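Local coordinates for YesW protein (Bacillus subtilis, PDB 2ZUX) that cleaves the rhamnogalacturonan backbone of plant pectin by endo-type elimination, using a calcium-rich beta-propeller domain preceded by a smaller beta-sheet domain, at residues A14-D18 against G19-V23; N219-G222 against R223-G227; W87-P90 against Y91-P95. One frame throughout, in Å; residues are numbered along the deposited sequence.

Interaction 1. Residues A14-D18 against G19-V23; sequences AVKTD and GGIFV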
ATOM      1  N   ALA A  14      23.593  -2.064   2.163  1.00 13.74           N
ATOM      2  CA  ALA A  14      24.612  -2.775   2.923  1.00 14.00           C
ATOM      3  C   ALA A  14      24.399  -2.479   4.393  1.00 13.71           C
ATOM      4  O   ALA A  14      24.261  -1.316   4.785  1.00 14.33           O
ATOM      5  CB  ALA A  14      26.011  -2.351   2.488  1.00 14.02           C
ATOM      6  N   VAL A  15      24.339  -3.535   5.195  1.00 13.81           N
ATOM      7  CA  VAL A  15      23.963  -3.411   6.595  1.00 14.31           C
ATOM      8  C   VAL A  15      24.953  -4.178   7.454  1.00 15.24           C
ATOM      9  O   VAL A  15      25.235  -5.352   7.197  1.00 15.02           O
ATOM     10  CB  VAL A  15      22.528  -3.947   6.856  1.00 13.55           C
ATOM     11  CG1 VAL A  15      22.118  -3.737   8.315  1.00 13.37           C
ATOM     12  CG2 VAL A  15      21.505  -3.295   5.920  1.00 14.34           C
ATOM     13  N   LYS A  16      25.483  -3.506   8.470  1.00 16.94           N
ATOM     14  CA  LYS A  16      26.401  -4.129   9.408  1.00 18.70           C
ATOM     15  C   LYS A  16      25.673  -5.156  10.274  1.00 18.92           C
ATOM     16  O   LYS A  16      24.596  -4.879  10.814  1.00 18.85           O
ATOM     17  CB  LYS A  16      27.052  -3.053  10.281  1.00 18.82           C
ATOM     18  CG  LYS A  16      28.223  -3.518  11.131  1.00 20.60           C
ATOM     19  CD  LYS A  16      28.689  -2.386  12.050  1.00 21.05           C
ATOM     20  CE  LYS A  16      27.780  -2.237  13.271  1.00 24.33           C
ATOM     21  NZ  LYS A  16      27.706  -0.845  13.807  1.00 25.98           N
ATOM     22  N   THR A  17      26.263  -6.346  10.378  1.00 19.93           N
ATOM     23  CA  THR A  17      25.791  -7.396  11.279  1.00 21.34           C
ATOM     24  C   THR A  17      27.008  -7.976  11.994  1.00 22.15           C
ATOM     25  O   THR A  17      28.145  -7.714  11.596  1.00 22.34           O
ATOM     26  CB  THR A  17      25.074  -8.547  10.527  1.00 21.11           C
ATOM     27  OG1 THR A  17      26.043  -9.341   9.827  1.00 22.08           O
ATOM     28  CG2 THR A  17      24.033  -8.014   9.536  1.00 21.53           C
ATOM     29  N   ASP A  18      26.766  -8.776  13.027  1.00 23.44           N
ATOM     30  CA  ASP A  18      27.839  -9.465  13.751  1.00 24.58           C
ATOM     31  C   ASP A  18      28.661 -10.405  12.865  1.00 24.71           C
ATOM     32  O   ASP A  18      29.844 -10.638  13.131  1.00 25.25           O
ATOM     33  CB  ASP A  18      27.265 -10.242  14.939  1.00 25.20           C
ATOM     34  CG  ASP A  18      26.787  -9.336  16.057  1.00 26.88           C
ATOM     35  OD1 ASP A  18      27.250  -8.177  16.141  1.00 29.14           O
ATOM     36  OD2 ASP A  18      25.950  -9.789  16.865  1.00 30.14           O
ATOM     37  N   GLY A  19      28.035 -10.941  11.819  1.00 24.57           N
ATOM     38  CA  GLY A  19      28.692 -11.901  10.928  1.00 24.19           C
ATOM     39  C   GLY A  19      29.299 -11.289   9.678  1.00 23.72           C
ATOM     40  O   GLY A  19      29.707 -12.009   8.760  1.00 24.94           O
ATOM     41  N   GLY A  20      29.373  -9.964   9.646  1.00 22.96           N
ATOM     42  CA  GLY A  20      29.887  -9.241   8.491  1.00 21.71           C
ATOM     43  C   GLY A  20      28.852  -8.298   7.908  1.00 20.58           C
ATOM     44  O   GLY A  20      27.825  -8.019   8.533  1.00 21.16           O
ATOM     45  N   ILE A  21      29.127  -7.795   6.712  1.00 19.21           N
ATOM     46  CA  ILE A  21      28.237  -6.840   6.066  1.00 18.03           C
ATOM     47  C   ILE A  21      27.240  -7.576   5.175  1.00 17.03           C
ATOM     48  O   ILE A  21      27.629  -8.262   4.230  1.00 17.38           O
ATOM     49  CB  ILE A  21      29.026  -5.790   5.246  1.00 18.14           C
ATOM     50  CG1 ILE A  21      30.139  -5.152   6.098  1.00 18.00           C
ATOM     51  CG2 ILE A  21      28.087  -4.743   4.641  1.00 17.90           C
ATOM     52  CD1 ILE A  21      29.671  -4.493   7.397  1.00 18.84           C
ATOM     53  N   PHE A  22      25.958  -7.460   5.509  1.00 15.59           N
ATOM     54  CA  PHE A  22      24.903  -8.018   4.672  1.00 14.47           C
ATOM     55  C   PHE A  22      24.577  -7.052   3.545  1.00 14.21           C
ATOM     56  O   PHE A  22      24.251  -5.895   3.787  1.00 13.85           O
ATOM     57  CB  PHE A  22      23.653  -8.324   5.497  1.00 14.37           C
ATOM     58  CG  PHE A  22      22.525  -8.885   4.686  1.00 13.91           C
ATOM     59  CD1 PHE A  22      22.401 -10.255   4.498  1.00 14.13           C
ATOM     60  CD2 PHE A  22      21.597  -8.039   4.091  1.00 14.70           C
ATOM     61  CE1 PHE A  22      21.352 -10.770   3.735  1.00 16.05           C
ATOM     62  CE2 PHE A  22      20.558  -8.553   3.329  1.00 14.85           C
ATOM     63  CZ  PHE A  22      20.440  -9.916   3.155  1.00 15.33           C
ATOM     64  N   VAL A  23      24.662  -7.548   2.314  1.00 13.73           N
ATOM     65  CA  VAL A  23      24.421  -6.742   1.120  1.00 13.46           C
ATOM     66  C   VAL A  23      23.259  -7.360   0.341  1.00 13.41           C
ATOM     67  O   VAL A  23      23.229  -8.567   0.129  1.00 13.08           O
ATOM     68  CB  VAL A  23      25.693  -6.682   0.213  1.00 13.80           C
ATOM     69  CG1 VAL A  23      25.481  -5.786  -0.985  1.00 14.06           C
ATOM     70  CG2 VAL A  23      26.919  -6.209   1.010  1.00 13.73           C
TER

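Interaction 2. Residues N219-G222 against R223-G227; sequences NEQG and RVLSG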
ATOM      1  N   ASN A 219     -18.756  22.922   9.805  1.00 13.59           N
ATOM      2  CA  ASN A 219     -19.964  23.141  10.590  1.00 13.89           C
ATOM      3  C   ASN A 219     -19.655  22.968  12.072  1.00 14.18           C
ATOM      4  O   ASN A 219     -18.507  22.731  12.453  1.00 14.44           O
ATOM      5  CB  ASN A 219     -21.142  22.288  10.088  1.00 14.48           C
ATOM      6  CG  ASN A 219     -21.073  20.839  10.521  1.00 14.19           C
ATOM      7  OD1 ASN A 219     -20.121  20.392  11.151  1.00 13.57           O
ATOM      8  ND2 ASN A 219     -22.119  20.092  10.181  1.00 16.81           N
ATOM      9  N   GLU A 220     -20.667  23.113  12.921  1.00 14.56           N
ATOM     10  CA  GLU A 220     -20.432  23.068  14.358  1.00 14.92           C
ATOM     11  C   GLU A 220     -20.071  21.664  14.856  1.00 15.13           C
ATOM     12  O   GLU A 220     -19.637  21.509  15.994  1.00 15.61           O
ATOM     13  CB  GLU A 220     -21.641  23.610  15.117  1.00 15.20           C
ATOM     14  CG  GLU A 220     -22.877  22.759  14.926  1.00 14.95           C
ATOM     15  CD  GLU A 220     -24.144  23.396  15.451  1.00 15.19           C
ATOM     16  OE1 GLU A 220     -24.282  24.639  15.388  1.00 15.42           O
ATOM     17  OE2 GLU A 220     -25.003  22.632  15.906  1.00 15.69           O
ATOM     18  N   GLN A 221     -20.259  20.649  14.005  1.00 14.91           N
ATOM     19  CA  GLN A 221     -19.817  19.281  14.300  1.00 14.66           C
ATOM     20  C   GLN A 221     -18.331  19.089  13.967  1.00 13.83           C
ATOM     21  O   GLN A 221     -17.803  17.995  14.148  1.00 13.36           O
ATOM     22  CB  GLN A 221     -20.599  18.247  13.477  1.00 15.08           C
ATOM     23  CG  GLN A 221     -22.113  18.183  13.637  1.00 14.90           C
ATOM     24  CD  GLN A 221     -22.708  17.249  12.601  1.00 15.07           C
ATOM     25  OE1 GLN A 221     -23.074  17.670  11.502  1.00 15.38           O
ATOM     26  NE2 GLN A 221     -22.753  15.965  12.924  1.00 14.87           N
ATOM     27  N   GLY A 222     -17.670  20.123  13.451  1.00 13.31           N
ATOM     28  CA  GLY A 222     -16.292  19.988  12.963  1.00 13.21           C
ATOM     29  C   GLY A 222     -16.192  19.158  11.695  1.00 12.54           C
ATOM     30  O   GLY A 222     -15.124  18.622  11.377  1.00 12.62           O
ATOM     31  N   ARG A 223     -17.306  19.041  10.974  1.00 11.99           N
ATOM     32  CA  ARG A 223     -17.347  18.311   9.714  1.00 12.00           C
ATOM     33  C   ARG A 223     -17.467  19.316   8.588  1.00 12.39           C
ATOM     34  O   ARG A 223     -17.919  20.444   8.799  1.00 13.19           O
ATOM     35  CB  ARG A 223     -18.549  17.371   9.694  1.00 11.98           C
ATOM     36  CG  ARG A 223     -18.534  16.311  10.774  1.00 11.96           C
ATOM     37  CD  ARG A 223     -19.885  15.639  10.838  1.00 11.49           C
ATOM     38  NE  ARG A 223     -19.980  14.673  11.922  1.00 12.43           N
ATOM     39  CZ  ARG A 223     -19.652  13.390  11.815  1.00 12.11           C
ATOM     40  NH1 ARG A 223     -19.188  12.900  10.662  1.00 12.49           N
ATOM     41  NH2 ARG A 223     -19.804  12.580  12.856  1.00 13.35           N
ATOM     42  N   VAL A 224     -17.059  18.918   7.392  1.00 11.98           N
ATOM     43  CA  VAL A 224     -17.133  19.797   6.239  1.00 12.40           C
ATOM     44  C   VAL A 224     -18.114  19.182   5.261  1.00 12.27           C
ATOM     45  O   VAL A 224     -17.750  18.315   4.464  1.00 11.92           O
ATOM     46  CB  VAL A 224     -15.738  20.037   5.613  1.00 12.09           C
ATOM     47  CG1 VAL A 224     -15.839  21.016   4.453  1.00 12.76           C
ATOM     48  CG2 VAL A 224     -14.767  20.558   6.676  1.00 12.71           C
ATOM     49  N   LEU A 225     -19.363  19.628   5.363  1.00 12.05           N
ATOM     50  CA  LEU A 225     -20.489  19.004   4.684  1.00 12.46           C
ATOM     51  C   LEU A 225     -21.126  19.913   3.641  1.00 12.87           C
ATOM     52  O   LEU A 225     -22.221  19.636   3.146  1.00 13.52           O
ATOM     53  CB  LEU A 225     -21.530  18.567   5.723  1.00 12.32           C
ATOM     54  CG  LEU A 225     -21.064  17.596   6.815  1.00 12.30           C
ATOM     55  CD1 LEU A 225     -22.200  17.296   7.795  1.00 12.55           C
ATOM     56  CD2 LEU A 225     -20.508  16.300   6.231  1.00 13.63           C
ATOM     57  N   SER A 226     -20.428  20.995   3.302  1.00 13.33           N
ATOM     58  CA  SER A 226     -20.905  21.947   2.302  1.00 13.78           C
ATOM     59  C   SER A 226     -19.700  22.607   1.641  1.00 13.32           C
ATOM     60  O   SER A 226     -18.560  22.452   2.099  1.00 13.28           O
ATOM     61  CB  SER A 226     -21.799  23.012   2.938  1.00 14.56           C
ATOM     62  OG  SER A 226     -21.077  23.704   3.922  1.00 16.27           O
ATOM     63  N   GLY A 227     -19.957  23.347   0.567  1.00 13.25           N
ATOM     64  CA  GLY A 227     -18.901  24.040  -0.158  1.00 13.18           C
ATOM     65  C   GLY A 227     -18.302  23.199  -1.267  1.00 12.95           C
ATOM     66  O   GLY A 227     -18.567  21.993  -1.355  1.00 13.14           O
TER

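Interaction 3. Residues W87-P90 against Y91-P95; sequences WAQP and YHSVP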
ATOM      1  N   TRP A  87      25.012   0.670   6.578  1.00 16.08           N
ATOM      2  CA  TRP A  87      24.149   1.081   7.680  1.00 15.52           C
ATOM      3  C   TRP A  87      24.751   0.620   8.994  1.00 15.92           C
ATOM      4  O   TRP A  87      24.943  -0.578   9.214  1.00 16.22           O
ATOM      5  CB  TRP A  87      22.778   0.433   7.559  1.00 14.93           C
ATOM      6  CG  TRP A  87      21.923   0.841   6.406  1.00 14.27           C
ATOM      7  CD1 TRP A  87      22.291   1.527   5.279  1.00 14.66           C
ATOM      8  CD2 TRP A  87      20.537   0.541   6.263  1.00 13.49           C
ATOM      9  NE1 TRP A  87      21.200   1.675   4.445  1.00 14.59           N
ATOM     10  CE2 TRP A  87      20.111   1.083   5.034  1.00 13.84           C
ATOM     11  CE3 TRP A  87      19.610  -0.132   7.066  1.00 12.94           C
ATOM     12  CZ2 TRP A  87      18.790   0.966   4.585  1.00 14.15           C
ATOM     13  CZ3 TRP A  87      18.300  -0.245   6.623  1.00 13.83           C
ATOM     14  CH2 TRP A  87      17.904   0.299   5.392  1.00 14.59           C
ATOM     15  N   ALA A  88      25.010   1.574   9.878  1.00 16.25           N
ATOM     16  CA  ALA A  88      25.601   1.266  11.172  1.00 16.28           C
ATOM     17  C   ALA A  88      24.583   0.730  12.181  1.00 16.11           C
ATOM     18  O   ALA A  88      24.964   0.227  13.241  1.00 17.23           O
ATOM     19  CB  ALA A  88      26.310   2.486  11.726  1.00 16.80           C
ATOM     20  N   GLN A  89      23.298   0.839  11.842  1.00 14.94           N
ATOM     21  CA  GLN A  89      22.208   0.274  12.639  1.00 14.37           C
ATOM     22  C   GLN A  89      21.369  -0.643  11.736  1.00 13.59           C
ATOM     23  O   GLN A  89      21.464  -0.544  10.510  1.00 13.68           O
ATOM     24  CB  GLN A  89      21.344   1.390  13.227  1.00 13.90           C
ATOM     25  CG  GLN A  89      22.085   2.300  14.218  1.00 15.06           C
ATOM     26  CD  GLN A  89      21.325   3.568  14.512  1.00 15.55           C
ATOM     27  OE1 GLN A  89      20.885   4.271  13.597  1.00 17.83           O
ATOM     28  NE2 GLN A  89      21.165   3.877  15.790  1.00 14.95           N
ATOM     29  N   PRO A  90      20.576  -1.566  12.328  1.00 13.84           N
ATOM     30  CA  PRO A  90      19.736  -2.469  11.505  1.00 13.50           C
ATOM     31  C   PRO A  90      18.619  -1.758  10.720  1.00 13.13           C
ATOM     32  O   PRO A  90      17.952  -2.373   9.880  1.00 13.21           O
ATOM     33  CB  PRO A  90      19.140  -3.440  12.531  1.00 13.89           C
ATOM     34  CG  PRO A  90      19.983  -3.288  13.769  1.00 15.21           C
ATOM     35  CD  PRO A  90      20.456  -1.871  13.765  1.00 13.87           C
ATOM     36  N   TYR A  91      18.428  -0.479  11.007  1.00 12.73           N
ATOM     37  CA  TYR A  91      17.469   0.360  10.308  1.00 12.60           C
ATOM     38  C   TYR A  91      18.152   1.636   9.849  1.00 12.47           C
ATOM     39  O   TYR A  91      19.178   2.042  10.411  1.00 12.65           O
ATOM     40  CB  TYR A  91      16.293   0.717  11.222  1.00 12.99           C
ATOM     41  CG  TYR A  91      16.705   1.339  12.539  1.00 12.74           C
ATOM     42  CD1 TYR A  91      16.932   2.710  12.650  1.00 13.19           C
ATOM     43  CD2 TYR A  91      16.864   0.553  13.674  1.00 12.75           C
ATOM     44  CE1 TYR A  91      17.320   3.281  13.862  1.00 13.03           C
ATOM     45  CE2 TYR A  91      17.248   1.110  14.887  1.00 13.08           C
ATOM     46  CZ  TYR A  91      17.467   2.473  14.968  1.00 13.36           C
ATOM     47  OH  TYR A  91      17.845   3.029  16.172  1.00 14.75           O
ATOM     48  N   HIS A  92      17.562   2.279   8.851  1.00 12.40           N
ATOM     49  CA  HIS A  92      18.005   3.576   8.395  1.00 12.76           C
ATOM     50  C   HIS A  92      17.003   4.623   8.871  1.00 12.85           C
ATOM     51  O   HIS A  92      15.798   4.479   8.650  1.00 12.62           O
ATOM     52  CB  HIS A  92      18.079   3.592   6.874  1.00 12.94           C
ATOM     53  CG  HIS A  92      18.483   4.912   6.320  1.00 13.76           C
ATOM     54  ND1 HIS A  92      17.594   5.790   5.736  1.00 15.88           N
ATOM     55  CD2 HIS A  92      19.685   5.528   6.307  1.00 13.62           C
ATOM     56  CE1 HIS A  92      18.243   6.879   5.365  1.00 14.32           C
ATOM     57  NE2 HIS A  92      19.512   6.747   5.703  1.00 17.00           N
ATOM     58  N   SER A  93      17.492   5.682   9.513  1.00 13.01           N
ATOM     59  CA  SER A  93      16.631   6.747  10.022  1.00 13.28           C
ATOM     60  C   SER A  93      16.484   7.898   9.046  1.00 13.38           C
ATOM     61  O   SER A  93      17.469   8.422   8.532  1.00 13.61           O
ATOM     62  CB  SER A  93      17.157   7.286  11.356  1.00 13.55           C
ATOM     63  OG  SER A  93      17.084   6.288  12.353  1.00 15.63           O
ATOM     64  N   VAL A  94      15.235   8.280   8.796  1.00 12.81           N
ATOM     65  CA  VAL A  94      14.920   9.476   8.033  1.00 13.17           C
ATOM     66  C   VAL A  94      14.399  10.503   9.033  1.00 13.00           C
ATOM     67  O   VAL A  94      13.289  10.360   9.537  1.00 13.24           O
ATOM     68  CB  VAL A  94      13.841   9.190   6.953  1.00 13.06           C
ATOM     69  CG1 VAL A  94      13.581  10.435   6.108  1.00 13.80           C
ATOM     70  CG2 VAL A  94      14.257   8.019   6.056  1.00 13.91           C
ATOM     71  N   PRO A  95      15.215  11.528   9.363  1.00 13.32           N
ATOM     72  CA  PRO A  95      14.737  12.534  10.310  1.00 13.24           C
ATOM     73  C   PRO A  95      13.545  13.287   9.730  1.00 13.00           C
ATOM     74  O   PRO A  95      13.505  13.556   8.529  1.00 13.18           O
ATOM     75  CB  PRO A  95      15.936  13.476  10.466  1.00 13.33           C
ATOM     76  CG  PRO A  95      16.748  13.274   9.234  1.00 14.77           C
ATOM     77  CD  PRO A  95      16.578  11.825   8.883  1.00 13.54           C
TER
HETATM   78  O   HOH W   1      21.771   2.864   9.923  1.00 16.09           O
HETATM   79  O   HOH W   2      18.644   5.710  16.305  1.00 22.43           O
HETATM   80  O   HOH W   3      19.507   6.609  13.614  1.00 30.77           O

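Interaction 1. Residues A14-D18 against G19-V23
Thr17 and Gly20 close a tight beta hairpin, strands 13-17 and 20-24 joined by a type I turn through Asp18 and Gly19. The hydroxyl of Thr17 sits between its own backbone N and carbonyl carbon (chi1 73°), which aims it back across the turn: OG1 donates to Gly20 O over 2.6 Å. Thr17 N donates to the same oxygen at 2.9 Å from the other face of the carbonyl plane. The returning bond, Gly20 N to Thr17 O, is longer at 3.2 Å and comes from above the carbonyl plane. The same rotation sets Thr17 CG2 4.1 Å from CB of Phe22, whose ring leads away toward Asn55 and Val57. On the other face Ile21 has CG2 anti to its backbone N and CG1 anti to the carbonyl carbon (chi1 -51°), which sends CG2 onto Ala14 CB (3.8 Å) and CD1 to Lys16 CA at 3.9 Å. The aliphatic part of Lys16 runs obliquely past it. Gly20 has backbone angles that would jam a side chain against the preceding carbonyl. Two donors of Thr17 thus grip Gly20 O at the turn, while Ala14, Ile21 and Val23 make an apolar surface packed on Tyr67.

Interaction 2. Residues N219-G222 against R223-G227
The amide of Gln221 and the guanidinium of Arg223 lie 45° apart, with Gln221 CB at the guanidinium edge, in its plane, and NE2 approaching obliquely. Gln221 NE2 and Arg223 NE are 3.2 Å apart but both are donors; the acceptors come from elsewhere, Asp145 and Tyr261 O taking bonds from Gln221 NE2, Asp145 also a salt bridge from Arg223 NH2, while Asn142 O accepts from NH1. The Asn219 amide uses both ends. OD1 accepts from Gln221 N (2.9 Å), an Asx turn, and from Arg223 N (3.1 Å), the two donors standing on opposite faces of the carboxamide plane. Placing CG between the backbone N and carbonyl carbon (chi1 78°) folds this amide over the type I turn Asn219 to Gly222. Its other end, ND2, donates to Gln221 OE1 at 2.9 Å, fixing which way both amides are turned. Asn219 N meets Arg223 O at 2.8 Å and closes the loop, and Leu225 CD1 lies 3.7 Å from Asn219 ND2. The whole turn belongs to the long connection between antiparallel strands 193-198 and 230-235 of one propeller blade, braced by the loops carrying Asn142, Asp145 and Arg173.

Interaction 3. Residues W87-P90 against Y91-P95
In the short connection between two beta sheets, the one mixed and the other belonging to the propeller, His92 packs its CB on the indole of Trp87. Residues 87-90 connect strand 76-87, a member of the seven-stranded mixed sheet, to strand 91-95, which pairs antiparallel with strand 524-528 from near the other end of the chain, consistent with the ring closure usual in propellers. His92 CB stands over one face of the six-membered ring of Trp87, 3.5 Å from the centroid and 11° off the normal, a clear CH-pi contact offset toward the rim. The peptide joining Tyr91 to His92 also lies against this ring, with Trp87 CZ3 3.4 Å from His92 N, and Pro90 O meets the indole at its edge. Replacing Trp87 by an alanine would probably leave His92 CB and this peptide without their aromatic bed and open a gap beneath them. Tyr91 holds CG between its backbone N and carbonyl carbon (chi1 54°), turning the phenol so that Gln89 CB sits over the ring centre, 4.3 Å above the plane. The extended Gln89 chain then carries its amide obliquely past the hydroxyl end, the amide and ring planes 41° apart. Arg526 adds a cation-pi contact to the same tyrosine. Water supplies the polar links, as the two segments share no direct hydrogen bond. One molecule takes a bond from Gln89 N and gives one to Tyr91 O; another accepts from Gln89 NE2 and is 2.8 Å from Tyr91 OH, lying at the ring edge. A third donates to Gln89 OE1 at 2.7 Å and also bonds with Ser93 OG, 2.8 Å away.

How the interactions relate
Interactions 1 and 3 form one junction, their centres 13 Å apart. Ala14 O meets Trp87 N at 2.8 Å and Lys16 NZ reaches Ala88 O at 3.0 Å, both probable hydrogen bonds, while Val15 CG2 packs on Trp87 CE3. Strand 13-17 of the hairpin runs parallel beside strand 76-87 in the mixed sheet, which brings the two contacts together. Both also approach bound calcium: the Phe22 side chain is about 8 Å and that of Trp87 about 9 Å from an ion. Interaction 2 stands apart, its centre 53 Å from that of interaction 1 and 42 Å from that of interaction 3. There Val224 lies beside the carbohydrate-binding Arg218, its side chain about 10 Å from a bound rhamnose.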